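Local coordinates for protein transcriptional regulator, IclR family (Ruegeria sp. TM1040, PDB 3R4K) that probably binds DNA through an N-terminal helix-turn-helix domain and regulates transcription, with a C-terminal GAF-like domain that in IclR relatives senses small-molecule effectors, at residues Val77-Ala82 / Leu100-Gly105; Gly95-Leu100 / His113-Arg118; Ser198-Ile203 / Ala213-Ala218. All coordinates share one frame; numbering follows the deposited sequence.

All three contacts lie in the C-terminal GAF-like domain. Contacts 1 and 2 share strand 97-104 of its antiparallel sheet, and contact 3 lies beside it, through strand 210-219. Contact 1 sets the start of helix 79-94 against the second half of strand 97-104; contact 2 pairs its first half with strand 107-114. They share Leu-100, their centres about 17 Å apart. Contact 3 pairs strands 196-204 and 210-219, its centre about 11 Å from that of contact 2 and about 14 Å from that of contact 1. Backbone hydrogen bonds probably join them: Ala-217 N to Thr-97 O (2.8 Å), Ala-215 N to His-99 O (2.8 Å) and Ser-101 N to Ala-213 O (2.9 Å).

Contact 1 of 3, residues Val77-Ala82 / Leu100-Gly105; sequences VPILSA and LSLLQG
Ile-79 and Leu-80, neighbours at the start of a helix, press their side chains against Leu-100 and Leu-102, which rise from the same side of a strand with Ser-101 turned the other way between them. Ile-79 spreads over both leucines. Its CG1 rests on Leu-100 CD2 at 3.8 Å, while its CG2 branch meets Leu-102 CD1, also at 3.8 Å. The end of the same side chain, CD1, goes on to Leu-102 CD2 at 4.0 Å, so that the two branches of Ile-79 touch the two methyls of Leu-102 one to one as the two side chains run antiparallel past one another. With CG1 opposite the backbone N (chi1 177°), that branch reaches Leu-100 and carries CD1 on toward Leu-102.

Leu-80 contributes a single methyl. Its CD2 is the bump that fits the hollow between the two leucines, 3.9 Å from Leu-100 CD2 and 3.9 Å from Leu-102 CD1. Pro-78 holds the N-cap position of helix 79-94, and its carbonyl O accepts the bond from Ala-82 N (3.1 Å) that opens the helix. The contact belongs to the helix-on-sheet layer of the GAF-like domain: the first turn of helix 79-94 lies across strand 97-104, directly after the chain leaves helix 66-76. Between the segments themselves the packing is wholly apolar, burying 190 Å² in all. Leu-242 of helix 225-245 also packs on Leu-100, Ile-246 adjoins Ile-79, and Ser-112 of strand 107-114 touches both Leu-80 and Leu-100. Strand 210-219 flanks strand 97-104 on its other edge.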
loop_
_atom_site.group_PDB
_atom_site.type_symbol
_atom_site.label_atom_id
_atom_site.label_comp_id
_atom_site.label_asym_id
_atom_site.label_seq_id
_atom_site.Cartn_x
_atom_site.Cartn_y
_atom_site.Cartn_z
ATOM N N VAL A 77 8.758 4.342 -4.915
ATOM C CA VAL A 77 8.180 5.608 -5.363
ATOM C C VAL A 77 7.116 6.126 -4.333
ATOM O O VAL A 77 5.929 5.838 -4.501
ATOM C CB VAL A 77 7.571 5.570 -6.798
ATOM C CG1 VAL A 77 7.280 6.977 -7.294
ATOM C CG2 VAL A 77 8.455 4.840 -7.791
ATOM N N PRO A 78 7.504 6.928 -3.305
ATOM C CA PRO A 78 6.480 7.570 -2.441
ATOM C C PRO A 78 5.654 8.621 -3.260
ATOM O O PRO A 78 6.156 9.045 -4.297
ATOM C CB PRO A 78 7.325 8.212 -1.331
ATOM C CG PRO A 78 8.737 7.650 -1.498
ATOM C CD PRO A 78 8.863 7.379 -2.946
ATOM N N ILE A 79 4.391 8.981 -2.871
ATOM C CA ILE A 79 3.500 9.948 -3.595
ATOM C C ILE A 79 4.238 11.286 -3.932
ATOM O O ILE A 79 4.058 11.826 -5.031
ATOM C CB ILE A 79 2.149 10.220 -2.826
ATOM C CG1 ILE A 79 1.259 11.278 -3.537
ATOM C CG2 ILE A 79 2.387 10.620 -1.367
ATOM C CD1 ILE A 79 -0.188 10.954 -3.614
ATOM N N LEU A 80 5.075 11.794 -3.011
ATOM C CA LEU A 80 5.772 13.059 -3.249
ATOM C C LEU A 80 6.884 12.914 -4.303
ATOM O O LEU A 80 7.169 13.866 -5.026
ATOM C CB LEU A 80 6.302 13.683 -1.942
ATOM C CG LEU A 80 5.198 14.037 -0.880
ATOM C CD1 LEU A 80 5.802 14.528 0.400
ATOM C CD2 LEU A 80 4.176 15.061 -1.389
ATOM N N SER A 81 7.464 11.721 -4.426
ATOM C CA SER A 81 8.478 11.428 -5.437
ATOM C C SER A 81 7.817 11.336 -6.822
ATOM O O SER A 81 8.363 11.866 -7.795
ATOM C CB SER A 81 9.210 10.141 -5.089
ATOM O OG SER A 81 10.155 9.786 -6.080
ATOM N N ALA A 82 6.609 10.728 -6.889
ATOM C CA ALA A 82 5.806 10.618 -8.111
ATOM C C ALA A 82 5.290 12.000 -8.580
ATOM O O ALA A 82 5.099 12.220 -9.782
ATOM C CB ALA A 82 4.627 9.688 -7.876
ATOM N N LEU A 100 0.893 20.034 -4.634
ATOM C CA LEU A 100 0.203 18.853 -4.152
ATOM C C LEU A 100 0.024 18.986 -2.652
ATOM O O LEU A 100 0.983 19.233 -1.917
ATOM C CB LEU A 100 0.962 17.551 -4.516
ATOM C CG LEU A 100 0.379 16.224 -3.976
ATOM C CD1 LEU A 100 -1.004 15.898 -4.584
ATOM C CD2 LEU A 100 1.390 15.072 -4.141
ATOM N N SER A 101 -1.218 18.866 -2.203
ATOM C CA SER A 101 -1.533 18.916 -0.780
ATOM C C SER A 101 -2.113 17.567 -0.378
ATOM O O SER A 101 -2.813 16.917 -1.179
ATOM C CB SER A 101 -2.469 20.074 -0.451
ATOM O OG SER A 101 -3.673 19.988 -1.189
ATOM N N LEU A 102 -1.745 17.101 0.826
ATOM C CA LEU A 102 -2.195 15.794 1.300
ATOM C C LEU A 102 -2.878 15.886 2.634
ATOM O O LEU A 102 -2.517 16.712 3.470
ATOM C CB LEU A 102 -1.025 14.801 1.415
ATOM C CG LEU A 102 -0.278 14.429 0.151
ATOM C CD1 LEU A 102 0.996 13.672 0.497
ATOM C CD2 LEU A 102 -1.146 13.607 -0.794
ATOM N N LEU A 103 -3.839 14.987 2.855
ATOM C CA LEU A 103 -4.520 14.880 4.135
ATOM C C LEU A 103 -3.551 14.303 5.163
ATOM O O LEU A 103 -2.973 13.235 4.944
ATOM C CB LEU A 103 -5.786 14.021 4.030
ATOM C CG LEU A 103 -7.032 14.723 3.505
ATOM C CD1 LEU A 103 -8.108 13.728 3.185
ATOM C CD2 LEU A 103 -7.554 15.723 4.499
ATOM N N GLN A 104 -3.297 15.064 6.228
ATOM C CA GLN A 104 -2.425 14.647 7.319
ATOM C C GLN A 104 -3.312 14.604 8.545
ATOM O O GLN A 104 -3.395 15.562 9.321
ATOM C CB GLN A 104 -1.198 15.568 7.462
ATOM C CG GLN A 104 0.026 15.091 6.668
ATOM C CD GLN A 104 1.305 15.789 7.094
ATOM O OE1 GLN A 104 1.853 16.632 6.373
ATOM N NE2 GLN A 104 1.820 15.447 8.274
ATOM N N GLY A 105 -4.054 13.511 8.634
ATOM C CA GLY A 105 -5.050 13.311 9.674
ATOM C C GLY A 105 -6.312 14.052 9.296
ATOM O O GLY A 105 -6.918 13.761 8.258
#

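Contact 2 of 3, residues Gly95-Leu100 / His113-Arg118; sequences GETTHL and HAYSSR
The open end of the beta hairpin formed by strands 97-104 and 107-114 is held by a pair of backbone bonds between Thr-98 and Ala-114. Thr-98 N donates a hydrogen bond to Ala-114 O at 3.1 Å, and Ala-114 N donates one to Thr-98 O at 3.0 Å, both with N-H...O angles of 162°. On the face carrying these two side chains, Thr-98 OG1 lies 3.7 Å from Ala-114 CB. With chi1 at 58°, that hydroxyl stands between backbone N and carbonyl carbon, and it bonds to Ser-91 OG and Leu-87 O of helix 79-94, which packs over this side of the sheet.

His-99 and His-113 form the next, non-hydrogen-bonded pair on the other face. His-99 CB and His-113 CB meet at 3.8 Å, but the rings diverge. His-113 ND1 bonds to Asp-127 OD1. In this antiparallel sheet of the GAF-like domain, strand 97-104 is an inner strand: its other edge pairs with strand 210-219.

Beyond the paired residues the chains stay close. Thr-97 and Tyr-115 send their side chains out alongside one another, and the threonine hydroxyl OG1 reaches the tyrosine ring at its edge, in plane, 3.5 Å from CD1. His-113 CD2 lies over one face of that ring, toward its rim. Water 1 bridges the two segments here, donating to Thr-97 OG1 (3.0 Å) and accepting from Ser-116 N; Thr-97 OG1 also bonds to Val-123 O. Ser-116 OG approaches Gly-95 CA to 3.3 Å, at the positive-phi residue just after helix 79-94. That hydroxyl accepts from Arg-118 N, making an ST turn, and bonds to Ser-91 O as well.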
loop_
_atom_site.group_PDB
_atom_site.type_symbol
_atom_site.label_atom_id
_atom_site.label_comp_id
_atom_site.label_asym_id
_atom_site.label_seq_id
_atom_site.Cartn_x
_atom_site.Cartn_y
_atom_site.Cartn_z
ATOM N N GLY A 95 2.310 27.702 -16.993
ATOM C CA GLY A 95 3.119 28.889 -16.716
ATOM C C GLY A 95 2.924 29.414 -15.306
ATOM O O GLY A 95 3.400 30.501 -14.962
ATOM N N GLU A 96 2.264 28.603 -14.462
ATOM C CA GLU A 96 1.908 28.950 -13.093
ATOM C C GLU A 96 2.438 27.953 -12.052
ATOM O O GLU A 96 2.932 26.891 -12.405
ATOM C CB GLU A 96 0.382 29.067 -12.982
ATOM C CG GLU A 96 -0.220 30.080 -13.945
ATOM C CD GLU A 96 0.173 31.537 -13.773
ATOM O OE1 GLU A 96 0.772 31.883 -12.729
ATOM O OE2 GLU A 96 -0.172 32.345 -14.664
ATOM N N THR A 97 2.363 28.332 -10.764
ATOM C CA THR A 97 2.800 27.515 -9.635
ATOM C C THR A 97 1.826 26.373 -9.436
ATOM O O THR A 97 0.617 26.594 -9.412
ATOM C CB THR A 97 2.901 28.393 -8.371
ATOM O OG1 THR A 97 3.843 29.438 -8.639
ATOM C CG2 THR A 97 3.305 27.590 -7.104
ATOM N N THR A 98 2.355 25.161 -9.280
ATOM C CA THR A 98 1.542 23.972 -9.035
ATOM C C THR A 98 1.902 23.400 -7.665
ATOM O O THR A 98 3.037 23.553 -7.226
ATOM C CB THR A 98 1.716 22.956 -10.166
ATOM O OG1 THR A 98 3.097 22.620 -10.263
ATOM C CG2 THR A 98 1.224 23.482 -11.510
ATOM N N HIS A 99 0.945 22.777 -6.979
ATOM C CA HIS A 99 1.233 22.179 -5.683
ATOM C C HIS A 99 0.326 21.001 -5.361
ATOM O O HIS A 99 -0.833 20.950 -5.778
ATOM C CB HIS A 99 1.218 23.205 -4.530
ATOM C CG HIS A 99 -0.072 23.917 -4.307
ATOM N ND1 HIS A 99 -0.884 23.618 -3.219
ATOM C CD2 HIS A 99 -0.613 24.956 -4.990
ATOM C CE1 HIS A 99 -1.913 24.446 -3.303
ATOM N NE2 HIS A 99 -1.790 25.277 -4.353
ATOM N N LEU A 100 0.893 20.034 -4.634
ATOM C CA LEU A 100 0.203 18.853 -4.152
ATOM C C LEU A 100 0.024 18.986 -2.652
ATOM O O LEU A 100 0.983 19.233 -1.917
ATOM C CB LEU A 100 0.962 17.551 -4.516
ATOM C CG LEU A 100 0.379 16.224 -3.976
ATOM C CD1 LEU A 100 -1.004 15.898 -4.584
ATOM C CD2 LEU A 100 1.390 15.072 -4.141
ATOM N N HIS A 113 5.670 21.319 -4.290
ATOM C CA HIS A 113 5.284 22.342 -5.253
ATOM C C HIS A 113 6.340 22.483 -6.330
ATOM O O HIS A 113 7.470 22.024 -6.168
ATOM C CB HIS A 113 5.034 23.704 -4.562
ATOM C CG HIS A 113 6.261 24.322 -3.968
ATOM N ND1 HIS A 113 6.612 24.097 -2.641
ATOM C CD2 HIS A 113 7.200 25.123 -4.540
ATOM C CE1 HIS A 113 7.739 24.775 -2.446
ATOM N NE2 HIS A 113 8.145 25.396 -3.566
ATOM N N ALA A 114 5.979 23.157 -7.413
ATOM C CA ALA A 114 6.880 23.495 -8.507
ATOM C C ALA A 114 6.568 24.897 -9.017
ATOM O O ALA A 114 5.409 25.331 -8.978
ATOM C CB ALA A 114 6.765 22.484 -9.634
ATOM N N TYR A 115 7.617 25.616 -9.442
ATOM C CA TYR A 115 7.519 26.945 -10.040
ATOM C C TYR A 115 7.764 26.832 -11.538
ATOM O O TYR A 115 8.554 25.993 -11.977
ATOM C CB TYR A 115 8.513 27.934 -9.397
ATOM C CG TYR A 115 8.249 28.200 -7.928
ATOM C CD1 TYR A 115 7.024 28.708 -7.496
ATOM C CD2 TYR A 115 9.226 27.968 -6.971
ATOM C CE1 TYR A 115 6.775 28.947 -6.145
ATOM C CE2 TYR A 115 8.989 28.216 -5.618
ATOM C CZ TYR A 115 7.765 28.710 -5.212
ATOM O OH TYR A 115 7.534 28.960 -3.884
ATOM N N SER A 116 7.081 27.656 -12.326
ATOM C CA SER A 116 7.272 27.663 -13.765
ATOM C C SER A 116 8.463 28.509 -14.155
ATOM O O SER A 116 8.777 29.474 -13.468
ATOM C CB SER A 116 6.035 28.205 -14.459
ATOM O OG SER A 116 6.226 28.192 -15.866
ATOM N N SER A 117 9.095 28.184 -15.286
ATOM C CA SER A 117 10.230 28.958 -15.791
ATOM C C SER A 117 9.758 30.237 -16.475
ATOM O O SER A 117 10.513 31.210 -16.531
ATOM C CB SER A 117 11.056 28.123 -16.773
ATOM O OG SER A 117 10.337 27.792 -17.954
ATOM N N ARG A 118 8.515 30.225 -16.999
ATOM C CA ARG A 118 7.896 31.259 -17.834
ATOM C C ARG A 118 7.731 32.651 -17.192
ATOM O O ARG A 118 8.162 33.635 -17.816
ATOM C CB ARG A 118 6.529 30.797 -18.363
ATOM C CG ARG A 118 6.600 29.541 -19.227
ATOM C CD ARG A 118 5.558 29.548 -20.320
ATOM N NE ARG A 118 4.336 28.855 -19.921
ATOM C CZ ARG A 118 3.318 28.603 -20.739
ATOM N NH1 ARG A 118 3.368 28.980 -22.011
ATOM N NH2 ARG A 118 2.246 27.964 -20.295
HETATM O O HOH W 1 5.380 29.615 -11.159
#

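Contact 3 of 3, residues Ser198-Ile203 / Ala213-Ala218; sequences SHAVPI and ALAVAA
His-199 O receives the shortest hydrogen bond between the two strands, from Val-216 N at 2.9 Å, and Ala-215 CA lies 3.2 Å from His-199 O in a CA-H...O contact. The same residue pair is closed from the other side by His-199 N, bonded to Val-216 O at 3.0 Å. Two residues on, Val-201 and Leu-214 repeat the pattern: Val-201 N reaches Leu-214 O and Leu-214 N reaches Val-201 O, each at 3.0 Å.

The strands run antiparallel, at 171°, as the two arms of the hairpin 196-204/210-219 in the domain's sheet. On the face of Ala-200 and Ala-215, side chains are mostly small, Ser-198 and alanines, with Pro-202 at one end: Ala-200 CB and Ala-215 CB meet at 3.9 Å, and Ser-138 of helix 137-143 lies against both residues. The opposite face carries bulkier groups. Val-201 and Leu-214 point the same way, and Ile-203 CD1 swings across to Leu-214 CB at 3.8 Å. Leu-214, its CG opposite the backbone N (chi1 -180°), extends to Val-86 and Leu-87 of helix 79-94 and to Ala-238 of helix 225-245; His-199 packs on Ile-231 and Leu-235 of the latter.

Buried backbone groups in the two hydrogen-bonded pairs thus satisfy one another across the hairpin. Small side chains on one face are consistent with the close approach of helix 137-143, while larger ones, mostly apolar but including His-199, meet helices 79-94 and 225-245 on the other.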
loop_
_atom_site.group_PDB
_atom_site.type_symbol
_atom_site.label_atom_id
_atom_site.label_comp_id
_atom_site.label_asym_id
_atom_site.label_seq_id
_atom_site.Cartn_x
_atom_site.Cartn_y
_atom_site.Cartn_z
ATOM N N SER A 198 -6.953 30.057 -7.888
ATOM C CA SER A 198 -6.540 28.664 -7.896
ATOM C C SER A 198 -7.591 27.721 -8.507
ATOM O O SER A 198 -8.795 27.978 -8.444
ATOM C CB SER A 198 -6.184 28.187 -6.489
ATOM O OG SER A 198 -6.440 29.122 -5.450
ATOM N N HIS A 199 -7.094 26.637 -9.123
ATOM C CA HIS A 199 -7.817 25.515 -9.723
ATOM C C HIS A 199 -7.311 24.250 -9.062
ATOM O O HIS A 199 -6.092 24.109 -8.913
ATOM C CB HIS A 199 -7.559 25.435 -11.236
ATOM C CG HIS A 199 -8.213 26.491 -12.057
ATOM N ND1 HIS A 199 -7.686 27.768 -12.141
ATOM C CD2 HIS A 199 -9.277 26.398 -12.887
ATOM C CE1 HIS A 199 -8.474 28.422 -12.974
ATOM N NE2 HIS A 199 -9.446 27.638 -13.447
ATOM N N ALA A 200 -8.201 23.324 -8.676
ATOM C CA ALA A 200 -7.753 22.079 -8.044
ATOM C C ALA A 200 -8.632 20.901 -8.379
ATOM O O ALA A 200 -9.837 21.048 -8.579
ATOM C CB ALA A 200 -7.671 22.236 -6.537
ATOM N N VAL A 201 -8.001 19.726 -8.444
ATOM C CA VAL A 201 -8.644 18.436 -8.701
ATOM C C VAL A 201 -8.305 17.492 -7.545
ATOM O O VAL A 201 -7.189 17.564 -7.017
ATOM C CB VAL A 201 -8.277 17.805 -10.086
ATOM C CG1 VAL A 201 -8.858 18.614 -11.239
ATOM C CG2 VAL A 201 -6.772 17.594 -10.255
ATOM N N PRO A 202 -9.217 16.592 -7.134
ATOM C CA PRO A 202 -8.863 15.653 -6.061
ATOM C C PRO A 202 -7.951 14.522 -6.564
ATOM O O PRO A 202 -7.964 14.180 -7.746
ATOM C CB PRO A 202 -10.219 15.114 -5.621
ATOM C CG PRO A 202 -11.049 15.154 -6.879
ATOM C CD PRO A 202 -10.586 16.345 -7.648
ATOM N N ILE A 203 -7.131 13.972 -5.654
ATOM C CA ILE A 203 -6.242 12.844 -5.906
ATOM C C ILE A 203 -6.799 11.715 -5.072
ATOM O O ILE A 203 -7.100 11.902 -3.882
ATOM C CB ILE A 203 -4.745 13.169 -5.610
ATOM C CG1 ILE A 203 -4.238 14.361 -6.458
ATOM C CG2 ILE A 203 -3.834 11.935 -5.793
ATOM C CD1 ILE A 203 -4.292 14.198 -8.054
ATOM N N ALA A 213 -5.139 16.821 -2.973
ATOM C CA ALA A 213 -5.478 17.566 -4.179
ATOM C C ALA A 213 -4.257 18.114 -4.873
ATOM O O ALA A 213 -3.277 18.495 -4.220
ATOM C CB ALA A 213 -6.423 18.719 -3.841
ATOM N N LEU A 214 -4.353 18.181 -6.214
ATOM C CA LEU A 214 -3.362 18.744 -7.113
ATOM C C LEU A 214 -3.898 20.096 -7.586
ATOM O O LEU A 214 -5.044 20.169 -8.049
ATOM C CB LEU A 214 -3.082 17.782 -8.280
ATOM C CG LEU A 214 -2.052 18.253 -9.294
ATOM C CD1 LEU A 214 -0.701 18.424 -8.653
ATOM C CD2 LEU A 214 -1.980 17.313 -10.464
ATOM N N ALA A 215 -3.115 21.174 -7.418
ATOM C CA ALA A 215 -3.605 22.510 -7.742
ATOM C C ALA A 215 -2.664 23.339 -8.577
ATOM O O ALA A 215 -1.458 23.085 -8.612
ATOM C CB ALA A 215 -3.919 23.263 -6.461
ATOM N N VAL A 216 -3.244 24.375 -9.226
ATOM C CA VAL A 216 -2.572 25.407 -10.025
ATOM C C VAL A 216 -2.948 26.751 -9.400
ATOM O O VAL A 216 -4.128 27.094 -9.406
ATOM C CB VAL A 216 -2.950 25.318 -11.542
ATOM C CG1 VAL A 216 -2.403 26.508 -12.339
ATOM C CG2 VAL A 216 -2.469 24.002 -12.141
ATOM N N ALA A 217 -1.973 27.468 -8.812
ATOM C CA ALA A 217 -2.155 28.787 -8.178
ATOM C C ALA A 217 -1.614 29.851 -9.090
ATOM O O ALA A 217 -0.444 29.811 -9.481
ATOM C CB ALA A 217 -1.461 28.845 -6.829
ATOM N N ALA A 218 -2.458 30.795 -9.456
ATOM C CA ALA A 218 -2.056 31.856 -10.365
ATOM C C ALA A 218 -2.452 33.238 -9.868
ATOM O O ALA A 218 -3.451 33.368 -9.162
ATOM C CB ALA A 218 -2.694 31.606 -11.716
#